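Local coordinates for centrosomal protein 120 (Oreochromis niloticus, PDB 6EWH) that probably supports ciliogenesis at the centrosome and basal body, and is represented here by its second C2 domain (C2B), at residues N69-E74 with E87-R92; S129-I134 with K141-E146. The protein carries 1 engineered substitution. All coordinates share one frame; numbering follows the deposited sequence.

Both contacts lie within one C2 domain, a sandwich of two beta sheets. Contact 1 comes first along the chain and closes before contact 2 opens. Its strand 69-72 edges the four-stranded antiparallel sheet and faces strand 87-95 of the mixed sheet, so contact 1 spans the two layers. Contact 2 sets helix 128-133 against strand 143-150, which is an outermost strand of the mixed sheet. The mixed sheet is thus shared by both contacts. Their centres are about 18 Å apart and their nearest atoms about 9 Å, with no touch between them. One contact ties sheet to sheet, and the other packs a short helix on the sheet's border.

Contact 1 of 2, residues N69-E74 with E87-R92; sequences NDITSE and ERASVR
Glu87 OE1 accepts a hydrogen bond from the backbone Glu74 N at 2.9 Å. The bond is nearly straight, with an N-H...O angle of 165°, and it uses the syn lone pair of the carboxylate. It sits at one end of a face-to-face pairing in the C2 beta sandwich, where strand 69-72 of one sheet runs antiparallel (168°) to strand 87-92 of the other. The segment axes come within 8.9 Å, and side chains rather than backbone bonds fill the interval. Glu87 CG stands anti to the backbone N (chi1 180°) and the chain stays extended, which carries the carboxylate across to the loop residues Ser73 and Glu74 that follow the opposing strand. The second oxygen, Glu87 OE2, takes a bond from a water at 2.8 Å. That water also donates to Thr72 O, so both oxygens are tied to the 69-74 segment. With an alanine here, Glu74 N would probably lose this acceptor and the water its carboxylate partner. Ser73 CB packs beside Glu87 OE1, while Ser73 OG turns to Phe62 N of the neighbouring strand. Midway, one of the two deposited conformers of Ile71 covers the methyl of Ala89 with both CG2 and CD1. At the far end Asn69 ND2, held by Leu66 O, lies 3.8 Å from Val91 CG1.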
# COMPACT_ATOMS: atom_id res chain seq x y z
N ASN A 69 -10.37 4.73 -1.78
CA ASN A 69 -10.98 3.41 -1.83
C ASN A 69 -10.46 2.56 -0.69
O ASN A 69 -9.25 2.37 -0.55
CB ASN A 69 -10.63 2.73 -3.15
CG ASN A 69 -11.22 3.44 -4.34
OD1 ASN A 69 -12.39 3.27 -4.65
ND2 ASN A 69 -10.41 4.27 -5.00
N ASP A 70 -11.38 2.02 0.12
CA ASP A 70 -10.98 1.15 1.23
C ASP A 70 -10.66 -0.23 0.68
O ASP A 70 -11.49 -0.85 0.01
CB ASP A 70 -12.09 1.05 2.27
CG ASP A 70 -12.27 2.33 3.07
OD1 ASP A 70 -11.28 3.05 3.29
OD2 ASP A 70 -13.42 2.62 3.48
N ILE A 71 -9.45 -0.71 0.95
CA ILE A 71 -8.97 -1.98 0.44
C ILE A 71 -8.56 -2.87 1.60
O ILE A 71 -7.82 -2.43 2.49
CB ILE A 71 -7.82 -1.77 -0.57
CG1 ILE A 71 -8.38 -1.04 -1.80
CG2 ILE A 71 -7.15 -3.09 -0.93
CD1 ILE A 71 -7.34 -0.46 -2.72
N THR A 72 -9.04 -4.10 1.60
CA THR A 72 -8.61 -5.11 2.57
C THR A 72 -8.08 -6.31 1.82
O THR A 72 -8.60 -6.69 0.76
CB THR A 72 -9.74 -5.57 3.50
OG1 THR A 72 -10.78 -6.18 2.74
CG2 THR A 72 -10.31 -4.39 4.30
N SER A 73 -7.05 -6.93 2.38
CA SER A 73 -6.45 -8.11 1.77
C SER A 73 -7.06 -9.39 2.33
O SER A 73 -7.86 -9.39 3.27
CB SER A 73 -4.94 -8.10 1.98
OG SER A 73 -4.62 -8.44 3.33
N GLU A 74 -6.65 -10.51 1.73
CA GLU A 74 -7.19 -11.82 2.09
C GLU A 74 -6.74 -12.20 3.50
O GLU A 74 -5.55 -12.18 3.79
CB GLU A 74 -6.68 -12.85 1.09
CG GLU A 74 -7.08 -14.27 1.40
CD GLU A 74 -8.36 -14.67 0.70
OE1 GLU A 74 -9.15 -13.78 0.34
OE2 GLU A 74 -8.57 -15.89 0.51
N GLU A 87 -0.67 -10.09 -3.16
CA GLU A 87 -2.00 -9.63 -3.53
C GLU A 87 -1.95 -8.17 -3.95
O GLU A 87 -1.42 -7.32 -3.23
CB GLU A 87 -2.96 -9.80 -2.35
CG GLU A 87 -4.36 -9.32 -2.69
CD GLU A 87 -5.37 -9.63 -1.61
OE1 GLU A 87 -5.01 -10.30 -0.62
OE2 GLU A 87 -6.53 -9.18 -1.75
N ARG A 88 -2.51 -7.89 -5.13
CA ARG A 88 -2.48 -6.57 -5.73
C ARG A 88 -3.88 -5.98 -5.72
O ARG A 88 -4.87 -6.68 -5.97
CB ARG A 88 -2.01 -6.67 -7.19
CG ARG A 88 -1.88 -5.31 -7.89
CD ARG A 88 -1.42 -5.47 -9.32
NE ARG A 88 -0.12 -6.12 -9.40
CZ ARG A 88 0.10 -7.26 -10.04
NH1 ARG A 88 1.32 -7.77 -10.03
NH2 ARG A 88 -0.88 -7.87 -10.68
N ALA A 89 -3.96 -4.67 -5.48
CA ALA A 89 -5.17 -3.90 -5.71
C ALA A 89 -4.80 -2.76 -6.63
O ALA A 89 -3.73 -2.16 -6.48
CB ALA A 89 -5.76 -3.31 -4.41
N SER A 90 -5.65 -2.48 -7.62
CA SER A 90 -5.36 -1.48 -8.65
C SER A 90 -6.57 -0.58 -8.86
O SER A 90 -7.71 -1.04 -8.77
CB SER A 90 -5.09 -2.17 -10.00
OG SER A 90 -4.06 -3.14 -9.91
N VAL A 91 -6.32 0.69 -9.17
CA VAL A 91 -7.36 1.62 -9.59
C VAL A 91 -7.00 2.17 -10.96
O VAL A 91 -5.82 2.32 -11.31
CB VAL A 91 -7.56 2.77 -8.58
CG1 VAL A 91 -8.14 2.22 -7.28
CG2 VAL A 91 -6.24 3.53 -8.33
N ARG A 92 -8.03 2.49 -11.74
CA ARG A 92 -7.84 3.10 -13.04
C ARG A 92 -7.99 4.61 -12.93
O ARG A 92 -8.88 5.11 -12.24
CB ARG A 92 -8.86 2.56 -14.05
CG ARG A 92 -8.70 1.08 -14.35
CD ARG A 92 -9.83 0.60 -15.27
NE ARG A 92 -9.61 1.02 -16.65
CZ ARG A 92 -10.57 1.35 -17.50
NH1 ARG A 92 -11.84 1.33 -17.11
NH2 ARG A 92 -10.26 1.70 -18.74
O HOH W 1 -9.08 -9.26 -0.49

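Contact 2 of 2, residues S129-I134 with K141-E146; sequences SALAGI and KAATVE
Helix 129-133 and strand 143-146 run at 138° to each other, and their segment axes approach to 7.8 Å. The backbones come closest at Leu131 and Val145, with CA atoms 5.8 Å apart; Ile134 faces Ala143 further on. No hydrogen bond crosses, so the contact is made by van der Waals touch. Val145 CG2 is the methyl that reaches the helix. It lies 3.7 Å from Leu131 CA and also meets the Leu131 CB and Ile134 CD1 carbons. Val145 sits on strand 143-150, an edge strand of the mixed sheet in this C2 domain. Backbone hydrogen bonds pair Ala143 with Leu178 and Val145 with Val176, joining it to strand 171-180. The helix packs on an outermost strand of one layer of the beta sandwich. Leu131 is buried. With CG anti to the backbone N (chi1 170°) and chi2 near 60°, its CD1 branch comes to lie at the strand, 3.4 Å from Ala143 O and 4.1 Å from Ala143 CB. Leu178 of the adjoining strand touches the same leucine. With CG1 between its backbone N and carbonyl carbon, Ile134 extends CD1 to the strand backbone, 3.2 Å from Thr144 O. The Thr144 side chain starts out away from the helix, and its OG1 bonds to Thr177 OG1. Ile134 O rests against Ala143 CB at 3.8 Å.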
# COMPACT_ATOMS: atom_id res chain seq x y z
N SER A 129 4.72 10.00 -3.42
CA SER A 129 5.57 10.99 -4.07
C SER A 129 6.88 10.37 -4.54
O SER A 129 7.43 10.78 -5.57
CB SER A 129 5.84 12.18 -3.14
OG SER A 129 6.55 11.78 -1.98
N ALA A 130 7.40 9.38 -3.81
CA ALA A 130 8.59 8.67 -4.26
C ALA A 130 8.33 8.00 -5.60
O ALA A 130 9.19 8.03 -6.49
CB ALA A 130 9.00 7.61 -3.23
N LEU A 131 7.14 7.42 -5.77
CA LEU A 131 6.78 6.78 -7.02
C LEU A 131 6.66 7.80 -8.14
O LEU A 131 7.16 7.59 -9.25
CB LEU A 131 5.46 6.03 -6.83
CG LEU A 131 4.83 5.49 -8.12
CD1 LEU A 131 5.77 4.50 -8.83
CD2 LEU A 131 3.50 4.83 -7.80
N ALA A 132 5.99 8.92 -7.86
CA ALA A 132 5.89 9.99 -8.85
C ALA A 132 7.27 10.45 -9.29
O ALA A 132 7.49 10.73 -10.48
CB ALA A 132 5.11 11.16 -8.26
N GLY A 133 8.22 10.52 -8.35
CA GLY A 133 9.55 11.01 -8.68
C GLY A 133 10.29 10.16 -9.70
O GLY A 133 11.15 10.66 -10.43
N ILE A 134 9.99 8.86 -9.76
CA ILE A 134 10.64 7.97 -10.71
C ILE A 134 9.75 7.64 -11.90
O ILE A 134 10.12 6.81 -12.74
CB ILE A 134 11.17 6.69 -10.03
CG1 ILE A 134 10.03 5.94 -9.35
CG2 ILE A 134 12.27 7.04 -9.04
CD1 ILE A 134 10.29 4.47 -9.19
N LYS A 141 7.45 2.53 -20.15
CA LYS A 141 7.57 1.51 -19.12
C LYS A 141 6.81 1.90 -17.86
O LYS A 141 6.60 3.09 -17.58
CB LYS A 141 9.03 1.17 -18.80
CG LYS A 141 9.91 2.33 -18.43
CD LYS A 141 11.31 1.83 -18.10
CE LYS A 141 12.25 2.97 -17.75
NZ LYS A 141 13.59 2.46 -17.34
N ALA A 142 6.39 0.88 -17.12
CA ALA A 142 5.84 1.09 -15.80
C ALA A 142 6.92 1.61 -14.86
O ALA A 142 8.11 1.36 -15.06
CB ALA A 142 5.28 -0.23 -15.25
N ALA A 143 6.49 2.35 -13.85
CA ALA A 143 7.38 2.82 -12.78
C ALA A 143 6.97 2.13 -11.48
O ALA A 143 5.78 2.08 -11.16
CB ALA A 143 7.26 4.33 -12.61
N THR A 144 7.95 1.62 -10.73
CA THR A 144 7.66 0.85 -9.53
C THR A 144 8.62 1.21 -8.41
O THR A 144 9.83 1.33 -8.63
CB THR A 144 7.78 -0.67 -9.79
OG1 THR A 144 6.82 -1.06 -10.76
CG2 THR A 144 7.54 -1.46 -8.50
N VAL A 145 8.07 1.38 -7.21
CA VAL A 145 8.85 1.45 -5.98
C VAL A 145 8.56 0.17 -5.22
O VAL A 145 7.40 -0.12 -4.89
CB VAL A 145 8.49 2.67 -5.13
CG1 VAL A 145 9.27 2.63 -3.82
CG2 VAL A 145 8.81 3.93 -5.89
N GLU A 146 9.60 -0.61 -4.94
CA GLU A 146 9.45 -1.87 -4.24
C GLU A 146 10.42 -1.84 -3.07
O GLU A 146 11.60 -1.53 -3.26
CB GLU A 146 9.80 -3.02 -5.18
CG GLU A 146 9.43 -4.39 -4.66
CD GLU A 146 9.48 -5.44 -5.75
OE1 GLU A 146 10.20 -5.23 -6.75
OE2 GLU A 146 8.79 -6.47 -5.60